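Local atomic coordinates of putative uncharacterized protein (Pseudomonas phage 201phi2-1, PDB entry 3RB8), a protein that is a phage-encoded relative of tubulin that holds guanosine-5'-diphosphate in a pocket and has a tubulin-like C-terminal domain. Residues K51-A56 / P65-Q70; F83-Y88 / E170-V175. One frame throughout, in Å; residues are numbered along the deposited sequence.

Contact 1 (K51-A56 / P65-Q70)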
ATOM      1  N   LYS A  51      14.734 -15.701   5.446  1.00 87.90           N
ATOM      2  CA  LYS A  51      15.298 -16.647   6.405  1.00 90.01           C
ATOM      3  C   LYS A  51      15.349 -16.036   7.807  1.00 92.89           C
ATOM      4  O   LYS A  51      15.184 -14.824   7.978  1.00 87.90           O
ATOM      5  CB  LYS A  51      16.704 -17.063   5.965  1.00 90.54           C
ATOM      6  CG  LYS A  51      16.828 -17.321   4.471  1.00 98.45           C
ATOM      7  CD  LYS A  51      18.191 -16.893   3.916  1.00101.24           C
ATOM      8  CE  LYS A  51      19.289 -17.903   4.236  1.00103.86           C
ATOM      9  NZ  LYS A  51      20.446 -17.778   3.298  1.00101.36           N
ATOM     10  N   GLY A  52      15.571 -16.883   8.808  1.00 96.20           N
ATOM     11  CA  GLY A  52      15.714 -16.436  10.183  1.00 94.04           C
ATOM     12  C   GLY A  52      14.430 -16.015  10.879  1.00 95.75           C
ATOM     13  O   GLY A  52      14.372 -15.991  12.112  1.00 95.38           O
ATOM     14  N   THR A  53      13.397 -15.704  10.097  1.00 98.73           N
ATOM     15  CA  THR A  53      12.184 -15.082  10.633  1.00104.47           C
ATOM     16  C   THR A  53      11.057 -16.057  10.983  1.00111.61           C
ATOM     17  O   THR A  53      10.529 -16.035  12.095  1.00110.27           O
ATOM     18  CB  THR A  53      11.638 -13.988   9.673  1.00 76.70           C
ATOM     19  OG1 THR A  53      11.413 -14.549   8.373  1.00 79.32           O
ATOM     20  CG2 THR A  53      12.628 -12.830   9.551  1.00 73.11           C
ATOM     21  N   ARG A  54      10.694 -16.902  10.025  1.00120.67           N
ATOM     22  CA  ARG A  54       9.532 -17.788  10.145  1.00132.35           C
ATOM     23  C   ARG A  54       8.287 -17.232  10.875  1.00140.34           C
ATOM     24  O   ARG A  54       7.861 -17.761  11.908  1.00138.05           O
ATOM     25  CB  ARG A  54       9.942 -19.177  10.648  1.00133.81           C
ATOM     26  CG  ARG A  54      10.390 -20.064   9.501  1.00138.44           C
ATOM     27  CD  ARG A  54       9.572 -19.705   8.259  1.00144.93           C
ATOM     28  NE  ARG A  54      10.014 -20.372   7.038  1.00149.87           N
ATOM     29  CZ  ARG A  54       9.399 -21.417   6.490  1.00153.12           C
ATOM     30  NH1 ARG A  54       8.315 -21.925   7.058  1.00156.23           N
ATOM     31  NH2 ARG A  54       9.869 -21.958   5.373  1.00152.21           N
ATOM     32  N   GLY A  55       7.719 -16.165  10.302  1.00146.30           N
ATOM     33  CA  GLY A  55       6.418 -15.614  10.667  1.00146.31           C
ATOM     34  C   GLY A  55       6.025 -15.543  12.132  1.00144.68           C
ATOM     35  O   GLY A  55       5.252 -16.372  12.615  1.00148.34           O
ATOM     36  N   ALA A  56       6.541 -14.542  12.838  1.00135.95           N
ATOM     37  CA  ALA A  56       6.139 -14.296  14.221  1.00124.00           C
ATOM     38  C   ALA A  56       5.300 -13.014  14.314  1.00110.31           C
ATOM     39  O   ALA A  56       4.073 -13.065  14.179  1.00105.90           O
ATOM     40  CB  ALA A  56       7.361 -14.243  15.151  1.00116.97           C
ATOM     41  N   PRO A  65      15.482  -5.680  11.629  1.00 55.72           N
ATOM     42  CA  PRO A  65      16.912  -6.016  11.537  1.00 52.40           C
ATOM     43  C   PRO A  65      17.153  -7.425  11.000  1.00 55.32           C
ATOM     44  O   PRO A  65      18.225  -7.707  10.454  1.00 62.44           O
ATOM     45  CB  PRO A  65      17.408  -5.877  12.986  1.00 47.33           C
ATOM     46  CG  PRO A  65      16.205  -6.066  13.814  1.00 46.41           C
ATOM     47  CD  PRO A  65      15.031  -5.543  13.030  1.00 43.15           C
ATOM     48  N   LEU A  66      16.164  -8.297  11.148  1.00 55.27           N
ATOM     49  CA  LEU A  66      16.247  -9.635  10.583  1.00 59.02           C
ATOM     50  C   LEU A  66      16.154  -9.619   9.060  1.00 64.58           C
ATOM     51  O   LEU A  66      16.870 -10.368   8.389  1.00 68.30           O
ATOM     52  CB  LEU A  66      15.157 -10.520  11.165  1.00 61.80           C
ATOM     53  CG  LEU A  66      15.452 -10.993  12.590  1.00 62.23           C
ATOM     54  CD1 LEU A  66      14.373 -11.965  13.065  1.00 62.83           C
ATOM     55  CD2 LEU A  66      16.833 -11.637  12.645  1.00 50.79           C
ATOM     56  N   VAL A  67      15.290  -8.762   8.512  1.00 54.87           N
ATOM     57  CA  VAL A  67      15.094  -8.739   7.072  1.00 54.51           C
ATOM     58  C   VAL A  67      15.969  -7.738   6.306  1.00 59.68           C
ATOM     59  O   VAL A  67      16.238  -7.926   5.117  1.00 58.91           O
ATOM     60  CB  VAL A  67      13.605  -8.557   6.691  1.00 56.75           C
ATOM     61  CG1 VAL A  67      12.866  -9.846   6.879  1.00 60.56           C
ATOM     62  CG2 VAL A  67      12.960  -7.459   7.505  1.00 52.25           C
ATOM     63  N   ARG A  68      16.413  -6.681   6.974  1.00 62.74           N
ATOM     64  CA  ARG A  68      17.180  -5.633   6.293  1.00 65.95           C
ATOM     65  C   ARG A  68      18.313  -6.183   5.405  1.00 61.82           C
ATOM     66  O   ARG A  68      18.407  -5.828   4.236  1.00 56.93           O
ATOM     67  CB  ARG A  68      17.715  -4.592   7.295  1.00 70.69           C
ATOM     68  CG  ARG A  68      18.572  -3.488   6.678  1.00 82.22           C
ATOM     69  CD  ARG A  68      17.811  -2.789   5.553  1.00103.52           C
ATOM     70  NE  ARG A  68      18.601  -1.781   4.844  1.00116.76           N
ATOM     71  CZ  ARG A  68      19.287  -2.009   3.725  1.00123.74           C
ATOM     72  NH1 ARG A  68      19.299  -3.218   3.175  1.00122.66           N
ATOM     73  NH2 ARG A  68      19.968  -1.024   3.157  1.00127.43           N
ATOM     74  N   PRO A  69      19.173  -7.055   5.958  1.00 62.73           N
ATOM     75  CA  PRO A  69      20.339  -7.535   5.201  1.00 65.93           C
ATOM     76  C   PRO A  69      19.961  -8.318   3.940  1.00 70.65           C
ATOM     77  O   PRO A  69      20.761  -8.425   3.002  1.00 69.26           O
ATOM     78  CB  PRO A  69      21.048  -8.460   6.203  1.00 66.85           C
ATOM     79  CG  PRO A  69      20.547  -8.036   7.543  1.00 64.90           C
ATOM     80  CD  PRO A  69      19.137  -7.606   7.324  1.00 61.30           C
ATOM     81  N   GLN A  70      18.740  -8.846   3.921  1.00 72.45           N
ATOM     82  CA  GLN A  70      18.285  -9.728   2.853  1.00 65.59           C
ATOM     83  C   GLN A  70      17.646  -9.011   1.679  1.00 61.24           C
ATOM     84  O   GLN A  70      17.192  -9.661   0.738  1.00 58.62           O
ATOM     85  CB  GLN A  70      17.270 -10.719   3.409  1.00 65.38           C
ATOM     86  CG  GLN A  70      17.828 -11.645   4.464  1.00 71.70           C
ATOM     87  CD  GLN A  70      16.771 -12.571   5.012  1.00 75.04           C
ATOM     88  OE1 GLN A  70      16.192 -13.371   4.273  1.00 77.31           O
ATOM     89  NE2 GLN A  70      16.492 -12.458   6.309  1.00 71.15           N
TER

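Contact 2 (F83-Y88 / E170-V175)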
ATOM      1  N   PHE A  83       6.904   0.399 -14.679  1.00 61.22           N
ATOM      2  CA  PHE A  83       6.018   0.800 -13.605  1.00 52.51           C
ATOM      3  C   PHE A  83       5.941  -0.331 -12.595  1.00 56.96           C
ATOM      4  O   PHE A  83       6.161  -1.493 -12.942  1.00 55.82           O
ATOM      5  CB  PHE A  83       4.637   1.119 -14.151  1.00 46.70           C
ATOM      6  CG  PHE A  83       3.784   1.957 -13.229  1.00 51.85           C
ATOM      7  CD1 PHE A  83       3.783   3.338 -13.328  1.00 53.19           C
ATOM      8  CD2 PHE A  83       2.958   1.364 -12.289  1.00 55.53           C
ATOM      9  CE1 PHE A  83       2.981   4.108 -12.503  1.00 54.65           C
ATOM     10  CE2 PHE A  83       2.156   2.133 -11.456  1.00 53.09           C
ATOM     11  CZ  PHE A  83       2.165   3.501 -11.566  1.00 50.96           C
ATOM     12  N   TYR A  84       5.652   0.010 -11.342  1.00 53.69           N
ATOM     13  CA  TYR A  84       5.501  -1.009 -10.307  1.00 52.63           C
ATOM     14  C   TYR A  84       4.273  -0.744  -9.443  1.00 51.34           C
ATOM     15  O   TYR A  84       3.861   0.403  -9.238  1.00 49.22           O
ATOM     16  CB  TYR A  84       6.727  -1.080  -9.393  1.00 48.58           C
ATOM     17  CG  TYR A  84       8.081  -1.354 -10.039  1.00 55.01           C
ATOM     18  CD1 TYR A  84       8.699  -2.604  -9.912  1.00 55.83           C
ATOM     19  CD2 TYR A  84       8.783  -0.345 -10.702  1.00 54.70           C
ATOM     20  CE1 TYR A  84       9.963  -2.853 -10.454  1.00 50.91           C
ATOM     21  CE2 TYR A  84      10.044  -0.584 -11.249  1.00 57.02           C
ATOM     22  CZ  TYR A  84      10.624  -1.842 -11.125  1.00 57.09           C
ATOM     23  OH  TYR A  84      11.866  -2.078 -11.667  1.00 57.51           O
ATOM     24  N   ILE A  85       3.696  -1.821  -8.933  1.00 50.24           N
ATOM     25  CA  ILE A  85       2.636  -1.719  -7.940  1.00 53.05           C
ATOM     26  C   ILE A  85       3.049  -2.486  -6.690  1.00 54.38           C
ATOM     27  O   ILE A  85       3.448  -3.643  -6.779  1.00 52.93           O
ATOM     28  CB  ILE A  85       1.307  -2.226  -8.500  1.00 45.34           C
ATOM     29  CG1 ILE A  85       1.016  -1.505  -9.816  1.00 47.86           C
ATOM     30  CG2 ILE A  85       0.185  -1.976  -7.525  1.00 44.65           C
ATOM     31  CD1 ILE A  85      -0.404  -1.700 -10.333  1.00 50.38           C
ATOM     32  N   VAL A  86       3.001  -1.811  -5.541  1.00 56.39           N
ATOM     33  CA  VAL A  86       3.349  -2.413  -4.246  1.00 51.01           C
ATOM     34  C   VAL A  86       2.122  -2.469  -3.345  1.00 54.83           C
ATOM     35  O   VAL A  86       1.368  -1.496  -3.246  1.00 61.18           O
ATOM     36  CB  VAL A  86       4.458  -1.632  -3.534  1.00 46.85           C
ATOM     37  CG1 VAL A  86       5.187  -2.532  -2.531  1.00 35.76           C
ATOM     38  CG2 VAL A  86       5.433  -1.085  -4.560  1.00 40.49           C
ATOM     39  N   CYS A  87       1.918  -3.614  -2.700  1.00 49.67           N
ATOM     40  CA  CYS A  87       0.681  -3.866  -1.968  1.00 46.87           C
ATOM     41  C   CYS A  87       0.932  -4.639  -0.683  1.00 46.13           C
ATOM     42  O   CYS A  87       1.607  -5.669  -0.688  1.00 51.12           O
ATOM     43  CB  CYS A  87      -0.314  -4.642  -2.850  1.00 52.12           C
ATOM     44  SG  CYS A  87      -1.900  -4.988  -2.034  1.00 51.39           S
ATOM     45  N   TYR A  88       0.381  -4.147   0.421  1.00 39.71           N
ATOM     46  CA  TYR A  88       0.612  -4.758   1.722  1.00 36.61           C
ATOM     47  C   TYR A  88      -0.195  -3.988   2.745  1.00 36.20           C
ATOM     48  O   TYR A  88      -0.748  -2.943   2.434  1.00 34.78           O
ATOM     49  CB  TYR A  88       2.102  -4.710   2.095  1.00 43.29           C
ATOM     50  CG  TYR A  88       2.668  -3.305   2.065  1.00 46.63           C
ATOM     51  CD1 TYR A  88       2.736  -2.540   3.218  1.00 43.93           C
ATOM     52  CD2 TYR A  88       3.108  -2.734   0.876  1.00 51.94           C
ATOM     53  CE1 TYR A  88       3.222  -1.258   3.198  1.00 41.64           C
ATOM     54  CE2 TYR A  88       3.606  -1.449   0.846  1.00 54.55           C
ATOM     55  CZ  TYR A  88       3.659  -0.717   2.011  1.00 47.55           C
ATOM     56  OH  TYR A  88       4.129   0.557   1.979  1.00 31.19           O
ATOM     57  N   GLU A 170      -9.524  -4.872  -7.821  1.00 65.54           N
ATOM     58  CA  GLU A 170     -10.109  -4.185  -8.968  1.00 70.56           C
ATOM     59  C   GLU A 170      -9.365  -2.908  -9.298  1.00 66.02           C
ATOM     60  O   GLU A 170      -9.108  -2.616 -10.468  1.00 63.63           O
ATOM     61  CB  GLU A 170     -11.589  -3.882  -8.739  1.00 84.45           C
ATOM     62  CG  GLU A 170     -12.499  -5.076  -8.966  1.00 99.02           C
ATOM     63  CD  GLU A 170     -13.957  -4.677  -9.023  1.00113.26           C
ATOM     64  OE1 GLU A 170     -14.279  -3.544  -8.592  1.00116.34           O
ATOM     65  OE2 GLU A 170     -14.778  -5.491  -9.508  1.00117.94           O
ATOM     66  N   LYS A 171      -9.024  -2.148  -8.257  1.00 61.22           N
ATOM     67  CA  LYS A 171      -8.290  -0.906  -8.437  1.00 49.18           C
ATOM     68  C   LYS A 171      -6.909  -1.156  -9.043  1.00 46.12           C
ATOM     69  O   LYS A 171      -6.458  -0.415  -9.911  1.00 48.61           O
ATOM     70  CB  LYS A 171      -8.196  -0.159  -7.122  1.00 49.16           C
ATOM     71  CG  LYS A 171      -9.318   0.842  -6.914  1.00 53.00           C
ATOM     72  CD  LYS A 171      -9.848   0.719  -5.505  1.00 61.37           C
ATOM     73  CE  LYS A 171      -9.914   2.058  -4.807  1.00 64.98           C
ATOM     74  NZ  LYS A 171      -9.722   1.867  -3.338  1.00 63.90           N
ATOM     75  N   ILE A 172      -6.257  -2.226  -8.606  1.00 42.78           N
ATOM     76  CA  ILE A 172      -4.988  -2.634  -9.191  1.00 45.13           C
ATOM     77  C   ILE A 172      -5.085  -2.920 -10.701  1.00 56.10           C
ATOM     78  O   ILE A 172      -4.298  -2.372 -11.484  1.00 57.38           O
ATOM     79  CB  ILE A 172      -4.388  -3.805  -8.423  1.00 46.12           C
ATOM     80  CG1 ILE A 172      -4.235  -3.398  -6.955  1.00 48.96           C
ATOM     81  CG2 ILE A 172      -3.062  -4.212  -9.031  1.00 49.84           C
ATOM     82  CD1 ILE A 172      -3.282  -4.236  -6.165  1.00 44.39           C
ATOM     83  N   ARG A 173      -6.051  -3.748 -11.111  1.00 51.23           N
ATOM     84  CA  ARG A 173      -6.326  -3.955 -12.541  1.00 56.28           C
ATOM     85  C   ARG A 173      -6.378  -2.651 -13.328  1.00 61.09           C
ATOM     86  O   ARG A 173      -5.804  -2.539 -14.415  1.00 64.60           O
ATOM     87  CB  ARG A 173      -7.661  -4.671 -12.739  1.00 55.62           C
ATOM     88  CG  ARG A 173      -7.732  -5.994 -12.056  1.00 55.07           C
ATOM     89  CD  ARG A 173      -8.306  -7.026 -12.955  1.00 53.38           C
ATOM     90  NE  ARG A 173      -8.365  -8.300 -12.259  1.00 62.01           N
ATOM     91  CZ  ARG A 173      -7.556  -9.317 -12.520  1.00 64.42           C
ATOM     92  NH1 ARG A 173      -6.640  -9.198 -13.479  1.00 58.91           N
ATOM     93  NH2 ARG A 173      -7.670 -10.448 -11.827  1.00 66.17           N
ATOM     94  N   LYS A 174      -7.086  -1.676 -12.771  1.00 57.59           N
ATOM     95  CA  LYS A 174      -7.239  -0.376 -13.400  1.00 57.26           C
ATOM     96  C   LYS A 174      -5.912   0.341 -13.608  1.00 59.90           C
ATOM     97  O   LYS A 174      -5.760   1.104 -14.554  1.00 64.64           O
ATOM     98  CB  LYS A 174      -8.166   0.503 -12.566  1.00 55.25           C
ATOM     99  CG  LYS A 174      -9.634   0.151 -12.696  1.00 56.06           C
ATOM    100  CD  LYS A 174     -10.500   1.320 -12.259  1.00 52.47           C
ATOM    101  CE  LYS A 174     -11.651   0.855 -11.395  1.00 54.11           C
ATOM    102  NZ  LYS A 174     -12.717   0.217 -12.199  1.00 55.99           N
ATOM    103  N   VAL A 175      -4.956   0.116 -12.718  1.00 58.01           N
ATOM    104  CA  VAL A 175      -3.666   0.772 -12.858  1.00 62.35           C
ATOM    105  C   VAL A 175      -2.843  -0.014 -13.871  1.00 64.49           C
ATOM    106  O   VAL A 175      -2.107   0.551 -14.691  1.00 64.17           O
ATOM    107  CB  VAL A 175      -2.932   0.882 -11.506  1.00 56.12           C
ATOM    108  CG1 VAL A 175      -1.471   1.209 -11.725  1.00 46.31           C
ATOM    109  CG2 VAL A 175      -3.602   1.934 -10.641  1.00 54.35           C
TER

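Contact 1 (K51-A56 / P65-Q70)
Leu66, on helix 60-67, meets Thr53 of the loop that follows strand 46-49: the two side chains slide past each other in opposite directions, with Thr53 CG2 3.8 Å from Leu66 CB. Leu66 CD1 lies by the same methyl and 4.1 Å from Gly52 O. Val67 crosses Thr53 at about a right angle and brings its CG1 to that methyl as well, so Thr53 CG2 lies against both helix residues. Gln70, in the 3-10 turn beyond, supplies the polar grip. Its chain is extended beyond CG (chi2 178°), which carries the carboxamide out to the backbone of Lys51. There it takes and gives at once: Lys51 N donates to Gln70 OE1 at 3.0 Å, with 159° at the hydrogen, and Gln70 NE2 donates to Lys51 O at 3.2 Å. The same NE2 also donates to Leu66 O, 3.0 Å away and in the amide plane. Three bonds thus fix the rotation of the carboxamide and tie the loop to the 3-10 turn. Thr53 OG1 is bonded to Thr33 O, in the loop after strand 28-32. Beyond this exposed junction, Val67 is buried against Val97, Leu98 and Leu101 of helix 95-108, and Val67 and Gln70 both touch Thr50 just past edge strand 46-49.

Contact 2 (F83-Y88 / E170-V175)
Ile85 CD1 and Val175 CG1 make the central touch between strand 84-89 and helix 161-178, 3.4 Å apart, the two side chains sliding past each other in opposite directions. The same Ile85 CD1 also meets the CG2 branch of Ile172, at 3.9 Å, and so bridges two residues one helical turn apart. CG1 of Ile85 lies anti to the carbonyl carbon (chi1 -53°) and the chain is extended beyond it, sending the delta methyl across to the helix. On one flank, Phe83 crosses Val175 at about a right angle, its ring atom CE2 3.8 Å from Val175 CG1. That methyl therefore touches both the ring, obliquely, and the isoleucine; with CG1 anti to the backbone N of Val175 (chi1 165°), this branch is the one that faces the strand. On the other flank Cys87 SG stands 4.4 Å from Ile172 CD1, a looser contact. All five residues are buried and the interface is apolar.

The axes of strand 84-88 and helix 170-175 run nearly antiparallel (167°) and come within 10.3 Å. Phe83 and Ile85 are held by backbone hydrogen bonds to strand 6-10, and Tyr84 is bonded to Ser112 and Val114 at strand 113-119 on the other side. Ile172 also rests on Leu7 and Leu21, while Phe83 touches Val114 and Ile85 touches Phe116. Further out, the helix is anchored by salt bridges from Arg173 to Asp23 and from Lys174 to Asp262. Tyr84 and Val86 leave the backbone away from helix 170-175, and their side chains touch Leu106 of helix 95-108, so helices cover the sheet on both faces. A central parallel strand sandwiched in this way is characteristic of the three-layer, Rossmann-like nucleotide-binding domain of the tubulin/FtsZ superfamily.

Overall arrangement
Contacts 1 and 2 follow one another along the chain and do not touch: their centres lie 26 Å apart and their nearest atoms about 12 Å. Contact 1 is a surface junction beside the outer strand 46-49, its centre about 20 Å from the centre of the chain; contact 2 is buried between an inner strand of the same sheet and helix 161-178. Helix 95-108 links them, since it packs on Val67 of the first and on Tyr84 and Val86 of the second. The Thr53 side chain is about 10 Å from the guanosine-5'-diphosphate and from the magnesium ion, that of Cys87 about 9 Å from the guanosine-5'-diphosphate and about 13 Å from the ion.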